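Local coordinates for protein 7,8-dihydro-6-hydroxymethylpterin pyrophosphokinase-dihydropteroate synthase (Plasmodium falciparum, PDB 6JWS) that probably makes the pterin diphosphate from hydroxymethyldihydropterin and ATP, then joins it to 4-aminobenzoate to give dihydropteroate, two consecutive steps of folate biosynthesis, at residues N131-N143 / E314-R326. The protein carries 1 engineered substitution. Sequence-based numbering, arbitrary orientation.
With ATP (adenosine-5'-triphosphate), chain J.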
ATOM      1  N   ASN B 131     -24.133  29.389 -38.173  1.00 42.06           N
ATOM      2  CA  ASN B 131     -25.408  28.739 -38.448  1.00 44.43           C
ATOM      3  C   ASN B 131     -25.415  27.328 -37.863  1.00 42.50           C
ATOM      4  O   ASN B 131     -26.428  26.887 -37.314  1.00 41.15           O
ATOM      5  CB  ASN B 131     -25.759  28.734 -39.939  1.00 51.39           C
ATOM      6  CG  ASN B 131     -26.514  29.971 -40.387  1.00 56.34           C
ATOM      7  OD1 ASN B 131     -27.740  29.952 -40.461  1.00 62.27           O
ATOM      8  ND2 ASN B 131     -25.801  31.046 -40.684  1.00 53.69           N
ATOM      9  N   TYR B 132     -24.267  26.641 -37.975  1.00 40.64           N
ATOM     10  CA  TYR B 132     -24.099  25.309 -37.415  1.00 37.71           C
ATOM     11  C   TYR B 132     -24.358  25.331 -35.908  1.00 35.02           C
ATOM     12  O   TYR B 132     -25.159  24.541 -35.404  1.00 32.43           O
ATOM     13  CB  TYR B 132     -22.720  24.736 -37.758  1.00 39.41           C
ATOM     14  CG  TYR B 132     -22.409  23.468 -37.006  1.00 41.03           C
ATOM     15  CD1 TYR B 132     -22.902  22.245 -37.439  1.00 39.95           C
ATOM     16  CD2 TYR B 132     -21.663  23.500 -35.834  1.00 40.37           C
ATOM     17  CE1 TYR B 132     -22.650  21.082 -36.728  1.00 42.52           C
ATOM     18  CE2 TYR B 132     -21.404  22.346 -35.112  1.00 39.01           C
ATOM     19  CZ  TYR B 132     -21.891  21.134 -35.568  1.00 41.07           C
ATOM     20  OH  TYR B 132     -21.642  19.996 -34.866  1.00 38.29           O
ATOM     21  N   LEU B 133     -23.696  26.255 -35.200  1.00 35.87           N
ATOM     22  CA  LEU B 133     -23.750  26.286 -33.742  1.00 39.46           C
ATOM     23  C   LEU B 133     -25.169  26.574 -33.250  1.00 40.76           C
ATOM     24  O   LEU B 133     -25.601  25.979 -32.260  1.00 41.78           O
ATOM     25  CB  LEU B 133     -22.737  27.295 -33.193  1.00 41.26           C
ATOM     26  CG  LEU B 133     -21.270  26.942 -33.450  1.00 43.43           C
ATOM     27  CD1 LEU B 133     -20.375  28.159 -33.277  1.00 42.83           C
ATOM     28  CD2 LEU B 133     -20.812  25.798 -32.546  1.00 42.99           C
ATOM     29  N   LEU B 134     -25.902  27.434 -33.979  1.00 41.24           N
ATOM     30  CA  LEU B 134     -27.287  27.751 -33.636  1.00 38.01           C
ATOM     31  C   LEU B 134     -28.187  26.530 -33.832  1.00 35.76           C
ATOM     32  O   LEU B 134     -29.004  26.218 -32.965  1.00 34.33           O
ATOM     33  CB  LEU B 134     -27.766  28.966 -34.443  1.00 39.46           C
ATOM     34  CG  LEU B 134     -27.028  30.281 -34.162  1.00 42.04           C
ATOM     35  CD1 LEU B 134     -27.222  31.281 -35.296  1.00 40.99           C
ATOM     36  CD2 LEU B 134     -27.435  30.889 -32.817  1.00 40.81           C
ATOM     37  N   GLU B 135     -28.016  25.813 -34.951  1.00 35.63           N
ATOM     38  CA  GLU B 135     -28.848  24.643 -35.213  1.00 37.69           C
ATOM     39  C   GLU B 135     -28.605  23.561 -34.152  1.00 38.05           C
ATOM     40  O   GLU B 135     -29.558  22.985 -33.623  1.00 36.06           O
ATOM     41  CB  GLU B 135     -28.641  24.101 -36.630  1.00 40.72           C
ATOM     42  CG  GLU B 135     -28.893  25.113 -37.734  1.00 41.18           C
ATOM     43  CD  GLU B 135     -30.342  25.376 -38.116  1.00 44.62           C
ATOM     44  OE1 GLU B 135     -31.247  24.771 -37.505  1.00 45.31           O
ATOM     45  OE2 GLU B 135     -30.563  26.183 -39.045  1.00 48.75           O
ATOM     46  N   CYS B 136     -27.330  23.313 -33.809  1.00 37.07           N
ATOM     47  CA  CYS B 136     -27.005  22.320 -32.789  1.00 36.21           C
ATOM     48  C   CYS B 136     -27.574  22.752 -31.434  1.00 33.73           C
ATOM     49  O   CYS B 136     -28.163  21.940 -30.709  1.00 28.49           O
ATOM     50  CB  CYS B 136     -25.504  22.025 -32.705  1.00 36.23           C
ATOM     51  SG  CYS B 136     -24.772  21.400 -34.248  1.00 36.52           S
ATOM     52  N   ASN B 137     -27.422  24.043 -31.098  1.00 34.02           N
ATOM     53  CA  ASN B 137     -27.927  24.512 -29.813  1.00 35.51           C
ATOM     54  C   ASN B 137     -29.433  24.265 -29.746  1.00 35.58           C
ATOM     55  O   ASN B 137     -29.952  23.845 -28.718  1.00 38.35           O
ATOM     56  CB  ASN B 137     -27.563  25.969 -29.512  1.00 37.41           C
ATOM     57  CG  ASN B 137     -26.092  26.213 -29.239  1.00 39.47           C
ATOM     58  OD1 ASN B 137     -25.657  27.361 -29.186  1.00 43.39           O
ATOM     59  ND2 ASN B 137     -25.311  25.155 -29.067  1.00 38.66           N
ATOM     60  N   ASN B 138     -30.117  24.501 -30.870  1.00 35.60           N
ATOM     61  CA  ASN B 138     -31.553  24.318 -30.942  1.00 35.91           C
ATOM     62  C   ASN B 138     -31.907  22.882 -30.581  1.00 34.45           C
ATOM     63  O   ASN B 138     -32.793  22.652 -29.758  1.00 35.34           O
ATOM     64  CB  ASN B 138     -32.120  24.723 -32.306  1.00 39.97           C
ATOM     65  CG  ASN B 138     -33.558  24.278 -32.490  1.00 40.46           C
ATOM     66  OD1 ASN B 138     -33.864  23.530 -33.413  1.00 41.96           O
ATOM     67  ND2 ASN B 138     -34.443  24.708 -31.607  1.00 38.53           N
ATOM     68  N   ILE B 139     -31.206  21.924 -31.200  1.00 33.88           N
ATOM     69  CA  ILE B 139     -31.480  20.517 -30.948  1.00 32.21           C
ATOM     70  C   ILE B 139     -31.290  20.222 -29.462  1.00 32.31           C
ATOM     71  O   ILE B 139     -32.065  19.466 -28.878  1.00 33.22           O
ATOM     72  CB  ILE B 139     -30.615  19.598 -31.834  1.00 32.12           C
ATOM     73  CG1 ILE B 139     -30.914  19.782 -33.328  1.00 32.17           C
ATOM     74  CG2 ILE B 139     -30.739  18.142 -31.388  1.00 29.35           C
ATOM     75  CD1 ILE B 139     -32.337  19.433 -33.745  1.00 29.27           C
ATOM     76  N   ILE B 140     -30.257  20.832 -28.864  1.00 34.78           N
ATOM     77  CA  ILE B 140     -29.886  20.544 -27.487  1.00 37.30           C
ATOM     78  C   ILE B 140     -30.975  21.061 -26.554  1.00 38.58           C
ATOM     79  O   ILE B 140     -31.404  20.325 -25.662  1.00 36.56           O
ATOM     80  CB  ILE B 140     -28.479  21.084 -27.129  1.00 38.93           C
ATOM     81  CG1 ILE B 140     -27.390  20.414 -27.982  1.00 38.26           C
ATOM     82  CG2 ILE B 140     -28.201  20.935 -25.634  1.00 34.49           C
ATOM     83  CD1 ILE B 140     -26.015  21.058 -27.883  1.00 36.52           C
ATOM     84  N   VAL B 141     -31.431  22.308 -26.780  1.00 42.19           N
ATOM     85  CA  VAL B 141     -32.424  22.905 -25.891  1.00 43.13           C
ATOM     86  C   VAL B 141     -33.750  22.157 -26.042  1.00 43.64           C
ATOM     87  O   VAL B 141     -34.444  21.915 -25.055  1.00 41.90           O
ATOM     88  CB  VAL B 141     -32.569  24.442 -26.017  1.00 42.07           C
ATOM     89  CG1 VAL B 141     -31.246  25.167 -26.210  1.00 37.28           C
ATOM     90  CG2 VAL B 141     -33.575  24.872 -27.068  1.00 45.63           C
ATOM     91  N   LYS B 142     -34.055  21.748 -27.282  1.00 47.65           N
ATOM     92  CA  LYS B 142     -35.265  21.011 -27.607  1.00 49.49           C
ATOM     93  C   LYS B 142     -35.259  19.640 -26.924  1.00 49.67           C
ATOM     94  O   LYS B 142     -36.296  19.184 -26.444  1.00 50.45           O
ATOM     95  CB  LYS B 142     -35.411  20.904 -29.129  1.00 57.48           C
ATOM     96  CG  LYS B 142     -36.636  20.150 -29.626  1.00 66.51           C
ATOM     97  CD  LYS B 142     -36.484  19.591 -31.028  1.00 75.47           C
ATOM     98  CE  LYS B 142     -37.520  18.531 -31.347  1.00 80.01           C
ATOM     99  NZ  LYS B 142     -37.286  17.912 -32.673  1.00 83.53           N
ATOM    100  N   ASN B 143     -34.100  18.966 -26.885  1.00 50.39           N
ATOM    101  CA  ASN B 143     -34.044  17.644 -26.271  1.00 49.34           C
ATOM    102  C   ASN B 143     -34.095  17.789 -24.749  1.00 50.40           C
ATOM    103  O   ASN B 143     -34.655  16.927 -24.068  1.00 50.11           O
ATOM    104  CB  ASN B 143     -32.876  16.788 -26.776  1.00 46.99           C
ATOM    105  CG  ASN B 143     -33.052  16.284 -28.197  1.00 49.09           C
ATOM    106  OD1 ASN B 143     -34.167  16.017 -28.643  1.00 51.40           O
ATOM    107  ND2 ASN B 143     -31.953  16.132 -28.920  1.00 43.81           N
ATOM    108  N   GLU B 314     -34.101  12.039 -40.001  1.00 61.58           N
ATOM    109  CA  GLU B 314     -34.861  13.275 -39.971  1.00 59.75           C
ATOM    110  C   GLU B 314     -33.964  14.439 -40.380  1.00 56.01           C
ATOM    111  O   GLU B 314     -34.438  15.393 -40.984  1.00 54.98           O
ATOM    112  CB  GLU B 314     -35.473  13.495 -38.584  1.00 69.09           C
ATOM    113  CG  GLU B 314     -36.411  12.377 -38.152  1.00 76.44           C
ATOM    114  CD  GLU B 314     -37.580  12.794 -37.274  1.00 83.15           C
ATOM    115  OE1 GLU B 314     -37.391  13.687 -36.422  1.00 88.41           O
ATOM    116  OE2 GLU B 314     -38.684  12.231 -37.452  1.00 85.59           O
ATOM    117  N   PHE B 315     -32.675  14.360 -40.025  1.00 49.94           N
ATOM    118  CA  PHE B 315     -31.723  15.412 -40.352  1.00 44.52           C
ATOM    119  C   PHE B 315     -30.306  14.846 -40.292  1.00 42.00           C
ATOM    120  O   PHE B 315     -30.107  13.734 -39.817  1.00 41.14           O
ATOM    121  CB  PHE B 315     -31.925  16.639 -39.452  1.00 40.79           C
ATOM    122  CG  PHE B 315     -31.513  16.462 -38.011  1.00 38.45           C
ATOM    123  CD1 PHE B 315     -32.331  15.797 -37.109  1.00 36.91           C
ATOM    124  CD2 PHE B 315     -30.297  16.957 -37.555  1.00 37.39           C
ATOM    125  CE1 PHE B 315     -31.944  15.637 -35.785  1.00 36.23           C
ATOM    126  CE2 PHE B 315     -29.913  16.796 -36.229  1.00 34.59           C
ATOM    127  CZ  PHE B 315     -30.736  16.137 -35.344  1.00 33.74           C
ATOM    128  N   LEU B 316     -29.340  15.613 -40.807  1.00 38.54           N
ATOM    129  CA  LEU B 316     -27.941  15.246 -40.716  1.00 36.98           C
ATOM    130  C   LEU B 316     -27.135  16.392 -40.115  1.00 34.71           C
ATOM    131  O   LEU B 316     -27.094  17.485 -40.674  1.00 33.29           O
ATOM    132  CB  LEU B 316     -27.401  14.885 -42.105  1.00 38.46           C
ATOM    133  CG  LEU B 316     -25.959  14.371 -42.110  1.00 37.04           C
ATOM    134  CD1 LEU B 316     -25.852  13.048 -41.358  1.00 34.44           C
ATOM    135  CD2 LEU B 316     -25.423  14.233 -43.529  1.00 38.25           C
ATOM    136  N   SER B 317     -26.443  16.106 -39.005  1.00 33.18           N
ATOM    137  CA  SER B 317     -25.547  17.083 -38.405  1.00 30.84           C
ATOM    138  C   SER B 317     -24.115  16.551 -38.416  1.00 28.83           C
ATOM    139  O   SER B 317     -23.820  15.539 -37.782  1.00 30.56           O
ATOM    140  CB  SER B 317     -25.994  17.447 -37.005  1.00 28.95           C
ATOM    141  OG  SER B 317     -25.193  18.511 -36.498  1.00 28.63           O
ATOM    142  N   ILE B 318     -23.233  17.239 -39.140  1.00 27.62           N
ATOM    143  CA  ILE B 318     -21.811  16.956 -39.073  1.00 28.14           C
ATOM    144  C   ILE B 318     -21.082  18.247 -38.737  1.00 27.68           C
ATOM    145  O   ILE B 318     -21.175  19.211 -39.488  1.00 29.56           O
ATOM    146  CB  ILE B 318     -21.263  16.345 -40.379  1.00 28.18           C
ATOM    147  CG1 ILE B 318     -22.083  15.151 -40.879  1.00 26.74           C
ATOM    148  CG2 ILE B 318     -19.779  16.016 -40.233  1.00 28.78           C
ATOM    149  CD1 ILE B 318     -21.774  13.845 -40.209  1.00 28.67           C
ATOM    150  N   PRO B 319     -20.271  18.303 -37.654  1.00 27.14           N
ATOM    151  CA  PRO B 319     -20.154  17.214 -36.686  1.00 25.46           C
ATOM    152  C   PRO B 319     -21.461  16.896 -35.968  1.00 26.37           C
ATOM    153  O   PRO B 319     -22.384  17.704 -35.948  1.00 29.11           O
ATOM    154  CB  PRO B 319     -19.149  17.783 -35.678  1.00 24.46           C
ATOM    155  CG  PRO B 319     -18.308  18.722 -36.494  1.00 25.85           C
ATOM    156  CD  PRO B 319     -19.320  19.396 -37.393  1.00 27.39           C
ATOM    157  N   HIS B 320     -21.537  15.701 -35.383  1.00 25.19           N
ATOM    158  CA  HIS B 320     -22.694  15.337 -34.586  1.00 25.69           C
ATOM    159  C   HIS B 320     -22.990  16.456 -33.581  1.00 26.29           C
ATOM    160  O   HIS B 320     -22.083  17.143 -33.107  1.00 25.60           O
ATOM    161  CB  HIS B 320     -22.489  13.955 -33.962  1.00 23.82           C
ATOM    162  CG  HIS B 320     -23.680  13.408 -33.260  1.00 22.53           C
ATOM    163  ND1 HIS B 320     -23.986  13.745 -31.954  1.00 23.77           N
ATOM    164  CD2 HIS B 320     -24.628  12.533 -33.657  1.00 22.39           C
ATOM    165  CE1 HIS B 320     -25.072  13.093 -31.573  1.00 22.21           C
ATOM    166  NE2 HIS B 320     -25.484  12.348 -32.594  1.00 21.81           N
ATOM    167  N   VAL B 321     -24.282  16.636 -33.295  1.00 28.81           N
ATOM    168  CA  VAL B 321     -24.789  17.701 -32.437  1.00 30.36           C
ATOM    169  C   VAL B 321     -24.102  17.614 -31.072  1.00 31.47           C
ATOM    170  O   VAL B 321     -23.824  18.630 -30.443  1.00 33.02           O
ATOM    171  CB  VAL B 321     -26.330  17.603 -32.310  1.00 29.33           C
ATOM    172  CG1 VAL B 321     -26.897  18.472 -31.202  1.00 28.58           C
ATOM    173  CG2 VAL B 321     -27.037  17.911 -33.620  1.00 29.64           C
ATOM    174  N   TYR B 322     -23.788  16.391 -30.636  1.00 30.92           N
ATOM    175  CA  TYR B 322     -23.437  16.191 -29.241  1.00 31.69           C
ATOM    176  C   TYR B 322     -21.927  16.124 -29.010  1.00 29.06           C
ATOM    177  O   TYR B 322     -21.498  16.001 -27.871  1.00 29.12           O
ATOM    178  CB  TYR B 322     -24.261  15.041 -28.655  1.00 31.91           C
ATOM    179  CG  TYR B 322     -25.654  15.457 -28.242  1.00 32.72           C
ATOM    180  CD1 TYR B 322     -25.897  15.945 -26.967  1.00 33.38           C
ATOM    181  CD2 TYR B 322     -26.724  15.386 -29.126  1.00 33.47           C
ATOM    182  CE1 TYR B 322     -27.167  16.337 -26.573  1.00 37.91           C
ATOM    183  CE2 TYR B 322     -28.002  15.787 -28.753  1.00 35.47           C
ATOM    184  CZ  TYR B 322     -28.222  16.260 -27.469  1.00 36.35           C
ATOM    185  OH  TYR B 322     -29.462  16.644 -27.059  1.00 34.37           O
ATOM    186  N   THR B 323     -21.132  16.297 -30.070  1.00 29.69           N
ATOM    187  CA  THR B 323     -19.697  16.037 -30.046  1.00 31.34           C
ATOM    188  C   THR B 323     -18.994  16.684 -28.850  1.00 33.73           C
ATOM    189  O   THR B 323     -18.110  16.084 -28.250  1.00 36.12           O
ATOM    190  CB  THR B 323     -19.050  16.448 -31.370  1.00 30.12           C
ATOM    191  OG1 THR B 323     -19.818  15.807 -32.387  1.00 30.33           O
ATOM    192  CG2 THR B 323     -17.602  16.021 -31.480  1.00 30.33           C
ATOM    193  N   THR B 324     -19.409  17.899 -28.507  1.00 36.34           N
ATOM    194  CA  THR B 324     -18.750  18.778 -27.556  1.00 38.62           C
ATOM    195  C   THR B 324     -19.538  18.801 -26.249  1.00 40.02           C
ATOM    196  O   THR B 324     -19.073  19.320 -25.233  1.00 40.91           O
ATOM    197  CB  THR B 324     -18.660  20.168 -28.201  1.00 38.76           C
ATOM    198  OG1 THR B 324     -17.383  20.145 -28.829  1.00 44.96           O
ATOM    199  CG2 THR B 324     -18.783  21.334 -27.249  1.00 43.11           C
ATOM    200  N   HIS B 325     -20.744  18.234 -26.292  1.00 40.28           N
ATOM    201  CA  HIS B 325     -21.686  18.384 -25.198  1.00 42.20           C
ATOM    202  C   HIS B 325     -21.643  17.151 -24.293  1.00 37.04           C
ATOM    203  O   HIS B 325     -21.777  17.270 -23.080  1.00 39.55           O
ATOM    204  CB  HIS B 325     -23.068  18.751 -25.761  1.00 44.02           C
ATOM    205  CG  HIS B 325     -24.005  19.324 -24.750  1.00 56.71           C
ATOM    206  ND1 HIS B 325     -24.844  18.526 -23.970  1.00 60.00           N
ATOM    207  CD2 HIS B 325     -24.249  20.605 -24.387  1.00 59.65           C
ATOM    208  CE1 HIS B 325     -25.560  19.294 -23.170  1.00 62.34           C
ATOM    209  NE2 HIS B 325     -25.211  20.576 -23.408  1.00 63.27           N
ATOM    210  N   ARG B 326     -21.458  15.967 -24.887  1.00 33.02           N
ATOM    211  CA  ARG B 326     -21.402  14.729 -24.125  1.00 32.05           C
ATOM    212  C   ARG B 326     -19.964  14.415 -23.721  1.00 29.52           C
ATOM    213  O   ARG B 326     -19.096  14.210 -24.571  1.00 29.69           O
ATOM    214  CB  ARG B 326     -21.931  13.558 -24.955  1.00 34.67           C
ATOM    215  CG  ARG B 326     -23.442  13.516 -25.061  1.00 41.55           C
ATOM    216  CD  ARG B 326     -23.971  12.112 -25.215  1.00 47.57           C
ATOM    217  NE  ARG B 326     -25.410  12.249 -25.369  1.00 56.65           N
ATOM    218  CZ  ARG B 326     -26.065  12.142 -26.520  1.00 60.12           C
ATOM    219  NH1 ARG B 326     -25.416  11.876 -27.642  1.00 57.96           N
ATOM    220  NH2 ARG B 326     -27.379  12.290 -26.536  1.00 69.95           N
TER
HETATM  221  PG  ATP J 802     -28.567  11.443 -32.482  1.00 96.31           P
HETATM  222  O1G ATP J 802     -27.978  11.459 -31.083  1.00 95.12           O
HETATM  223  O2G ATP J 802     -28.673  12.831 -33.092  1.00 81.77           O
HETATM  224  O3G ATP J 802     -27.843  10.467 -33.388  1.00 81.21           O
HETATM  225  PB  ATP J 802     -30.947  10.144 -31.187  1.00 77.43           P
HETATM  226  O1B ATP J 802     -32.393  10.428 -31.406  1.00 82.66           O
HETATM  227  O2B ATP J 802     -30.352  10.356 -29.830  1.00 81.12           O
HETATM  228  O3B ATP J 802     -30.103  10.927 -32.307  1.00 82.61           O
HETATM  229  PA  ATP J 802     -30.646   7.879 -33.020  1.00 88.18           P
HETATM  230  O1A ATP J 802     -29.220   7.699 -33.441  1.00 87.24           O
HETATM  231  O2A ATP J 802     -31.518   6.668 -32.943  1.00 88.54           O
HETATM  232  O3A ATP J 802     -30.668   8.627 -31.603  1.00 79.63           O
HETATM  233  O5' ATP J 802     -31.351   8.978 -33.955  1.00 75.90           O
HETATM  234  C5' ATP J 802     -30.546   9.633 -34.970  1.00 66.62           C
HETATM  235  C4' ATP J 802     -31.327  10.773 -35.569  1.00 58.58           C
HETATM  236  O4' ATP J 802     -30.499  11.964 -35.632  1.00 49.98           O
HETATM  237  C3' ATP J 802     -31.822  10.535 -37.000  1.00 55.61           C
HETATM  238  O3' ATP J 802     -33.088  11.163 -37.157  1.00 58.21           O
HETATM  239  C2' ATP J 802     -30.689  11.136 -37.837  1.00 50.80           C
HETATM  240  O2' ATP J 802     -31.068  11.630 -39.101  1.00 55.43           O
HETATM  241  C1' ATP J 802     -30.263  12.320 -36.979  1.00 45.08           C
HETATM  242  N9  ATP J 802     -28.853  12.675 -37.153  1.00 38.10           N
HETATM  243  C8  ATP J 802     -28.369  13.927 -37.431  1.00 37.18           C
HETATM  244  N7  ATP J 802     -27.060  13.952 -37.531  1.00 35.78           N
HETATM  245  C5  ATP J 802     -26.667  12.645 -37.275  1.00 32.54           C
HETATM  246  C6  ATP J 802     -25.399  12.035 -37.215  1.00 29.74           C
HETATM  247  N6  ATP J 802     -24.266  12.694 -37.428  1.00 25.12           N
HETATM  248  N1  ATP J 802     -25.354  10.706 -36.940  1.00 30.50           N
HETATM  249  C2  ATP J 802     -26.506  10.052 -36.734  1.00 30.01           C
HETATM  250  N3  ATP J 802     -27.751  10.526 -36.762  1.00 32.46           N
HETATM  251  C4  ATP J 802     -27.764  11.845 -37.044  1.00 33.68           C
HETATM  252  O   HOH W   1     -29.972  17.741 -24.719  1.00 35.54           O
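The ring of Tyr132 meets the carbonyl oxygen of Pro319 at its edge, while Cys136 SG, one helical turn on, lies over one face toward the rim. Tyr132 OH donates to Pro319 O at 2.6 Å, coming in above the carbonyl plane; Ser317 OG donates to the same oxygen from the opposite face, so two hydroxyls grip it. Tyr322 is sandwiched: Ile140 CG1 over one face, Arg326 NH2 over the centre of the other, with Asn143 ND2 and a water at the edge. The Asn143 amide is nearly coplanar with that ring, 16° apart, and ND2 donates to Tyr322 OH at 3.2 Å, an almost straight bond (161°); the water links the hydroxyl to Ile140 O. Over one face of His325 sits Ile140 CG2, a CH-pi contact 4.0 Å from the ring centroid. This is the ATP site of the pyrophosphokinase part: helix 129-148 backs the segment 314-326, whose short strand 316-318 reads the adenine edge, Ser317 N donating to ATP N7 and Ser317 O accepting from N6. Phe315 lays one face against ATP C8, and Ile139 CD1 comes obliquely to its CZ at 4.0 Å, on the side of the ring away from the nucleotide. Val321, its CG1 anti to the backbone N (chi1 167°), pushes that methyl between Cys136 O, Ile139 CG2 and Ile140 CG1, the last at 3.8 Å.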